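Non-reducing end beta-L-arabinofuranosidase (Bacteroides thetaiotaomicron, PDB 5MQO) probably cleaves glycosidic bonds in plant pectin as a glycoside hydrolase of family GH127, with aceric acidase activity proposed for it. Local coordinates at residues E262-L267 and A308-E313; G277-Q282 and T348-T353; V363-G368 and T442-K447. All coordinates share one frame; numbering follows the deposited sequence.

Contact 1 of 3, residues E262-L267 and A308-E313; sequences ELSKNL and ADVYAE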
# COMPACT_ATOMS: atom_id res chain seq x y z
N GLU A 262 -7.05 25.98 -4.14
CA GLU A 262 -6.27 26.80 -5.09
C GLU A 262 -4.77 26.54 -4.96
O GLU A 262 -4.06 26.54 -5.97
CB GLU A 262 -6.53 28.31 -4.95
CG GLU A 262 -7.80 28.82 -5.64
CD GLU A 262 -7.96 28.37 -7.09
OE1 GLU A 262 -7.03 28.61 -7.92
OE2 GLU A 262 -9.03 27.76 -7.40
N LEU A 263 -4.31 26.33 -3.72
CA LEU A 263 -2.90 26.06 -3.48
C LEU A 263 -2.54 24.74 -4.17
O LEU A 263 -1.51 24.67 -4.83
CB LEU A 263 -2.58 26.01 -1.96
CG LEU A 263 -1.28 25.30 -1.52
CD1 LEU A 263 -0.09 25.95 -2.20
CD2 LEU A 263 -1.07 25.31 -0.01
N SER A 264 -3.40 23.73 -4.03
CA SER A 264 -3.12 22.39 -4.52
C SER A 264 -3.16 22.35 -6.04
O SER A 264 -2.44 21.55 -6.63
CB SER A 264 -4.06 21.34 -3.89
OG SER A 264 -5.36 21.35 -4.48
N LYS A 265 -3.98 23.19 -6.66
CA LYS A 265 -3.93 23.37 -8.13
C LYS A 265 -2.64 24.02 -8.58
O LYS A 265 -2.04 23.58 -9.56
CB LYS A 265 -5.10 24.19 -8.63
CG LYS A 265 -6.39 23.41 -8.73
CD LYS A 265 -7.63 24.26 -8.47
CE LYS A 265 -7.97 25.17 -9.64
NZ LYS A 265 -9.32 25.77 -9.42
N ASN A 266 -2.21 25.08 -7.89
CA ASN A 266 -0.95 25.75 -8.23
C ASN A 266 0.27 24.85 -8.12
O ASN A 266 1.13 24.85 -8.99
CB ASN A 266 -0.75 27.03 -7.40
CG ASN A 266 -1.73 28.13 -7.78
OD1 ASN A 266 -2.03 28.33 -8.96
ND2 ASN A 266 -2.25 28.84 -6.78
N LEU A 267 0.31 24.05 -7.06
CA LEU A 267 1.38 23.10 -6.86
C LEU A 267 1.58 22.13 -8.04
O LEU A 267 2.71 21.77 -8.34
CB LEU A 267 1.18 22.36 -5.53
CG LEU A 267 1.44 23.29 -4.32
CD1 LEU A 267 0.78 22.78 -3.06
CD2 LEU A 267 2.93 23.48 -4.06
N ALA A 308 -4.66 12.86 -8.27
CA ALA A 308 -5.95 12.20 -8.28
C ALA A 308 -6.87 12.87 -7.30
O ALA A 308 -8.04 13.07 -7.58
CB ALA A 308 -5.81 10.75 -7.94
N ASP A 309 -6.31 13.23 -6.16
CA ASP A 309 -7.02 14.04 -5.17
C ASP A 309 -7.47 15.41 -5.70
O ASP A 309 -8.60 15.83 -5.45
CB ASP A 309 -6.19 14.17 -3.88
CG ASP A 309 -6.52 13.09 -2.87
OD1 ASP A 309 -7.63 12.53 -2.95
OD2 ASP A 309 -5.67 12.82 -1.99
N VAL A 310 -6.62 16.10 -6.46
CA VAL A 310 -7.05 17.35 -7.11
C VAL A 310 -8.11 17.06 -8.14
O VAL A 310 -9.13 17.76 -8.18
CB VAL A 310 -5.89 18.15 -7.72
CG1 VAL A 310 -6.40 19.30 -8.60
CG2 VAL A 310 -4.99 18.66 -6.59
N TYR A 311 -7.92 15.99 -8.93
CA TYR A 311 -8.94 15.61 -9.93
C TYR A 311 -10.30 15.37 -9.28
O TYR A 311 -11.32 15.79 -9.81
CB TYR A 311 -8.52 14.40 -10.77
CG TYR A 311 -9.66 14.00 -11.65
CD1 TYR A 311 -9.91 14.69 -12.84
CD2 TYR A 311 -10.56 13.02 -11.24
CE1 TYR A 311 -11.01 14.36 -13.64
CE2 TYR A 311 -11.65 12.68 -12.02
CZ TYR A 311 -11.87 13.34 -13.21
OH TYR A 311 -12.97 12.96 -13.91
N ALA A 312 -10.32 14.72 -8.11
CA ALA A 312 -11.57 14.46 -7.39
C ALA A 312 -12.40 15.72 -7.17
O ALA A 312 -13.62 15.64 -7.13
CB ALA A 312 -11.28 13.82 -6.04
N GLU A 313 -11.71 16.85 -7.00
CA GLU A 313 -12.32 18.13 -6.72
C GLU A 313 -12.56 18.95 -7.97
O GLU A 313 -13.59 19.59 -8.05
CB GLU A 313 -11.45 18.95 -5.72
CG GLU A 313 -10.99 18.17 -4.48
CD GLU A 313 -12.14 17.53 -3.69
OE1 GLU A 313 -13.28 18.09 -3.69
OE2 GLU A 313 -11.89 16.48 -3.04

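Contact 2 of 3, residues G277-Q282 and T348-T353; sequences GTDDNQ and TSPDGT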
# COMPACT_ATOMS: atom_id res chain seq x y z
N GLY A 277 14.57 21.25 -13.97
CA GLY A 277 13.95 20.19 -13.19
C GLY A 277 14.51 18.85 -13.66
O GLY A 277 15.32 18.77 -14.58
N THR A 278 14.09 17.78 -13.00
CA THR A 278 14.68 16.50 -13.23
C THR A 278 13.61 15.44 -13.33
O THR A 278 12.56 15.55 -12.72
CB THR A 278 15.70 16.16 -12.12
OG1 THR A 278 15.15 16.42 -10.84
CG2 THR A 278 16.95 17.02 -12.25
N ASP A 279 13.87 14.41 -14.14
CA ASP A 279 13.02 13.22 -14.16
C ASP A 279 12.90 12.67 -12.73
O ASP A 279 11.85 12.29 -12.27
CB ASP A 279 13.61 12.16 -15.10
CG ASP A 279 13.60 12.57 -16.57
OD1 ASP A 279 12.91 13.59 -16.90
OD2 ASP A 279 14.29 11.87 -17.39
N ASP A 280 14.01 12.67 -12.02
CA ASP A 280 14.11 12.14 -10.68
C ASP A 280 13.15 12.81 -9.72
O ASP A 280 12.57 12.12 -8.89
CB ASP A 280 15.55 12.27 -10.19
CG ASP A 280 15.85 11.37 -9.04
OD1 ASP A 280 15.43 10.18 -9.01
OD2 ASP A 280 16.58 11.85 -8.16
N ASN A 281 12.93 14.12 -9.87
CA ASN A 281 11.84 14.81 -9.14
C ASN A 281 10.56 15.05 -9.98
O ASN A 281 9.75 15.94 -9.65
CB ASN A 281 12.34 16.12 -8.52
CG ASN A 281 11.31 16.75 -7.57
OD1 ASN A 281 10.68 16.06 -6.74
ND2 ASN A 281 11.11 18.07 -7.71
N GLN A 282 10.34 14.22 -11.02
CA GLN A 282 9.19 14.32 -11.93
C GLN A 282 8.86 15.79 -12.31
O GLN A 282 7.68 16.18 -12.34
CB GLN A 282 7.94 13.67 -11.31
CG GLN A 282 8.08 12.24 -10.83
CD GLN A 282 8.99 12.05 -9.63
OE1 GLN A 282 8.95 12.82 -8.66
NE2 GLN A 282 9.85 11.03 -9.69
N THR A 348 20.21 6.17 -14.85
CA THR A 348 20.07 7.32 -15.73
C THR A 348 18.70 7.31 -16.40
O THR A 348 18.18 6.25 -16.70
CB THR A 348 21.16 7.32 -16.81
OG1 THR A 348 21.26 6.02 -17.39
CG2 THR A 348 22.48 7.67 -16.22
N SER A 349 18.15 8.50 -16.62
CA SER A 349 16.89 8.73 -17.33
C SER A 349 17.04 9.85 -18.40
O SER A 349 17.60 10.93 -18.12
CB SER A 349 15.80 9.13 -16.35
OG SER A 349 14.54 9.20 -16.98
N PRO A 350 16.64 9.60 -19.65
CA PRO A 350 16.38 8.28 -20.19
C PRO A 350 17.64 7.35 -20.36
O PRO A 350 18.80 7.81 -20.30
CB PRO A 350 15.80 8.61 -21.55
CG PRO A 350 16.55 9.84 -21.97
CD PRO A 350 16.81 10.61 -20.71
N ASP A 351 17.37 6.07 -20.61
CA ASP A 351 18.38 4.99 -20.69
C ASP A 351 18.47 4.45 -22.12
O ASP A 351 17.60 3.69 -22.57
CB ASP A 351 18.01 3.84 -19.70
CG ASP A 351 19.09 2.77 -19.57
OD1 ASP A 351 20.13 2.84 -20.23
OD2 ASP A 351 18.91 1.82 -18.78
N GLY A 352 19.52 4.87 -22.81
CA GLY A 352 19.89 4.33 -24.12
C GLY A 352 19.12 4.86 -25.30
O GLY A 352 19.20 4.28 -26.37
N THR A 353 18.38 5.96 -25.12
CA THR A 353 17.55 6.56 -26.19
C THR A 353 18.03 7.95 -26.67
O THR A 353 17.64 8.37 -27.76
CB THR A 353 16.09 6.75 -25.72
OG1 THR A 353 16.08 7.58 -24.56
CG2 THR A 353 15.43 5.43 -25.37

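Contact 3 of 3, residues V363-G368 and T442-K447; sequences VHQSYG and TLRWPK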
# COMPACT_ATOMS: atom_id res chain seq x y z
N VAL A 363 19.11 9.27 -11.74
CA VAL A 363 17.93 8.99 -10.90
C VAL A 363 18.38 8.16 -9.71
O VAL A 363 19.50 7.65 -9.68
CB VAL A 363 16.80 8.29 -11.69
CG1 VAL A 363 16.44 9.09 -12.93
CG2 VAL A 363 17.17 6.86 -12.12
N HIS A 364 17.52 8.01 -8.71
CA HIS A 364 17.83 7.13 -7.57
C HIS A 364 16.54 6.66 -6.90
O HIS A 364 15.58 7.39 -6.86
CB HIS A 364 18.79 7.81 -6.57
CG HIS A 364 18.14 8.89 -5.73
ND1 HIS A 364 17.36 9.89 -6.27
CD2 HIS A 364 18.17 9.12 -4.39
CE1 HIS A 364 16.93 10.68 -5.31
NE2 HIS A 364 17.40 10.24 -4.16
N GLN A 365 16.54 5.43 -6.39
CA GLN A 365 15.39 4.85 -5.69
C GLN A 365 14.20 5.03 -6.61
O GLN A 365 13.15 5.59 -6.25
CB GLN A 365 15.22 5.53 -4.33
CG GLN A 365 16.55 5.87 -3.66
CD GLN A 365 16.48 5.99 -2.15
OE1 GLN A 365 15.44 6.27 -1.58
NE2 GLN A 365 17.61 5.75 -1.50
N SER A 366 14.42 4.52 -7.82
CA SER A 366 13.73 4.99 -9.00
C SER A 366 13.17 3.92 -9.94
O SER A 366 13.68 2.78 -10.03
CB SER A 366 14.68 5.88 -9.81
OG SER A 366 14.12 6.24 -11.05
N TYR A 367 12.13 4.33 -10.67
CA TYR A 367 11.59 3.57 -11.77
C TYR A 367 12.69 3.42 -12.79
O TYR A 367 13.53 4.26 -12.89
CB TYR A 367 10.38 4.30 -12.37
CG TYR A 367 9.09 4.16 -11.59
CD1 TYR A 367 8.46 2.92 -11.47
CD2 TYR A 367 8.46 5.27 -10.97
CE1 TYR A 367 7.27 2.75 -10.76
CE2 TYR A 367 7.26 5.11 -10.27
CZ TYR A 367 6.67 3.84 -10.17
OH TYR A 367 5.50 3.63 -9.49
N GLY A 368 12.68 2.32 -13.55
CA GLY A 368 13.67 2.02 -14.61
C GLY A 368 13.01 2.01 -15.96
O GLY A 368 11.91 2.60 -16.10
N THR A 442 27.88 -5.30 -1.68
CA THR A 442 26.89 -5.02 -0.61
C THR A 442 26.06 -3.81 -0.98
O THR A 442 26.57 -2.70 -0.99
CB THR A 442 27.59 -4.77 0.73
OG1 THR A 442 28.14 -6.01 1.20
CG2 THR A 442 26.60 -4.22 1.78
N LEU A 443 24.78 -4.03 -1.27
CA LEU A 443 23.86 -2.94 -1.58
C LEU A 443 23.64 -2.09 -0.34
O LEU A 443 23.75 -2.60 0.77
CB LEU A 443 22.52 -3.49 -2.09
CG LEU A 443 22.56 -4.16 -3.50
CD1 LEU A 443 21.38 -5.10 -3.71
CD2 LEU A 443 22.63 -3.14 -4.64
N ARG A 444 23.35 -0.80 -0.54
CA ARG A 444 22.89 0.09 0.52
C ARG A 444 21.69 -0.51 1.26
O ARG A 444 20.85 -1.16 0.66
CB ARG A 444 22.38 1.44 -0.04
CG ARG A 444 23.37 2.32 -0.81
CD ARG A 444 22.84 3.75 -0.96
NE ARG A 444 21.73 3.87 -1.92
CZ ARG A 444 21.83 4.14 -3.23
NH1 ARG A 444 23.01 4.31 -3.82
NH2 ARG A 444 20.73 4.22 -3.96
N TRP A 445 21.60 -0.21 2.55
CA TRP A 445 20.43 -0.55 3.39
C TRP A 445 20.46 -2.01 3.83
O TRP A 445 20.74 -2.90 3.03
CB TRP A 445 19.06 -0.14 2.77
CG TRP A 445 19.12 1.20 2.17
CD1 TRP A 445 18.94 1.52 0.85
CD2 TRP A 445 19.49 2.41 2.83
NE1 TRP A 445 19.13 2.87 0.66
CE2 TRP A 445 19.48 3.44 1.85
CE3 TRP A 445 19.83 2.73 4.16
CZ2 TRP A 445 19.79 4.78 2.16
CZ3 TRP A 445 20.15 4.07 4.47
CH2 TRP A 445 20.12 5.07 3.47
N PRO A 446 20.17 -2.26 5.13
CA PRO A 446 20.22 -3.63 5.63
C PRO A 446 19.23 -4.57 4.92
O PRO A 446 18.19 -4.12 4.39
CB PRO A 446 19.88 -3.48 7.12
CG PRO A 446 19.12 -2.19 7.21
CD PRO A 446 19.71 -1.30 6.16
N LYS A 447 19.57 -5.85 4.90
CA LYS A 447 18.75 -6.86 4.26
C LYS A 447 18.18 -7.85 5.25
O LYS A 447 17.63 -8.88 4.88
CB LYS A 447 19.54 -7.53 3.14
CG LYS A 447 19.99 -6.57 2.03
CD LYS A 447 18.81 -6.01 1.24
CE LYS A 447 19.23 -5.14 0.06
NZ LYS A 447 19.55 -3.72 0.38

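Contact 1 of 3, residues E262-L267 and A308-E313
Val310 reaches from helix 297-314 to two consecutive residues of helix 258-270, Ser264 and Lys265, and illustrates how a single branched side chain can join two helices without any polar bond. The valine's two methyl groups divide the work. CG2 approaches Ser264, 3.4 Å from Ser264 OG and 3.9 Å from Ser264 CB, while CG1 lies 4.1 Å from CG of Lys265. The branching is set by the first torsion of Val310: CG1 is anti to the backbone N (chi1 170°), which sends CG2 to the side of the serine. The hydroxyl's hydrogen bond is made elsewhere, to Leu261 O one turn back in its own helix, and the same oxygen packs against the methyl group.

Lys265 touches with its aliphatic root alone and crosses Val310 at about a right angle. Its chain then bends at chi2 (148°) and at chi3, carrying NZ back along its own helix to a salt bridge with Glu262, where Lys265 NZ meets Glu262 OE2 at 2.9 Å on the syn side of the carboxylate. Shortening Lys265 to an alanine would probably uncover the CG1 flank of Val310 and leave the Glu262 carboxylate without its charged mate.

The pair belongs to the mainly helical part of the catalytic domain, consistent with the (alpha/alpha)6 barrel of such glycosidases. Val310 also packs on Ile268 of helix 258-270, Ser264 meets Val248 of helix 243-255, and helix 297-314 rests on helix 382-399 through Tyr311 and Ala312, both against Val398.

Contact 2 of 3, residues G277-Q282 and T348-T353
Ser349 and Asp279 join a loop to the edge of a small beta hairpin: the loop makes a type I beta turn from Asp279 to Gln282, and the hairpin pairs strand 347-349 with strand 361-364. The example shows how one buried carboxylate can tie a turn to a neighbouring strand.

Along the second segment the contact begins at Ser349, the last residue of its strand. Its OG stands anti to the backbone N (chi1 -173°) and projects to the loop, where it donates a hydrogen bond of 2.7 Å to Asp279 OD2. The hydroxyl meets that oxygen on the anti side, 29° out of the carboxylate plane, and Ser349 CB packs 3.9 Å from Asp279 CB. Next comes Pro350, behind a cis peptide bond; its CD grazes the same carboxylate, 4.4 Å from Asp279 OD2, and its ring also leans on Arg284. Beyond it the chain leaves the turn, and Asp351 is tied instead to Arg369 by a salt bridge.

Asp279 has a second partner, and this one is charged: its OD1 forms a salt bridge with Arg284, so the carboxylate is gripped at both oxygens, which would tend to fix its rotation. Gln361 of the neighbouring strand reinforces the link, its side chain accepting from Asp279 N and donating to Gly277 O. Within the turn, Gln282 N is hydrogen-bonded to Asp279 O at 2.8 Å, and just before it Thr278 OG1 accepts a weak bond from Asn281 N at 3.3 Å.

Contact 3 of 3, residues V363-G368 and T442-K447
The side chain of Gln365 extends to the loop 442-447, where its amide end packs beside both Trp445 and Arg444, a case of one flat polar group set against two others. Gln365 CD lies 5.0 Å from Trp445 NE1 and 4.9 Å from Arg444 NH2. Amide and indole stand almost perpendicular, their planes 86° apart, and the side chains cross at about a right angle. On the loop side the two partners form a unit of their own: Trp445 NE1 sits at the edge of the Arg444 guanidinium, in its plane, while CB of Arg444 rests 3.5 Å above the indole plane toward the rim.

Gln365 owes its position to a G1 beta bulge, in which Gln365 and Ser366 both face Leu344. Here, at Gln365, the chain turns a corner, with a positive phi of 52°, and the side chain is packed by His296 and His379.

Further out, the guanidinium is anchored through NH2 to Tyr345 O, and NH1 makes a salt bridge with Asp346. The indole meets the ring of Tyr429, their planes at about 55°. Lys447 folds back on its own loop: its NZ donates to Trp445 O at 3.0 Å, approaching from above the carbonyl plane, and is also hydrogen-bonded to Thr430 OG1 and Tyr345 OH.

Contacts 2 and 3 are neighbours, their centres 16 Å apart, and share the two-stranded sheet of strands 347-349 and 361-364. They also touch directly: Asp280 OD1 lies 3.0 Å from His364 N, a probable hydrogen bond, and Ser349 CB packs 3.5 Å from Val363 CG1. Contact 1 stands apart, its centre 25 Å from that of contact 2 and 31 Å from that of contact 3, with nearest atoms about 8 and 13 Å away. In sequence contacts 1 and 2 alternate, so helix 297-314 falls between the two segments of contact 2. All three lie in the GH127 catalytic region, contact 1 between helices, the others in the loops and hairpin beside them.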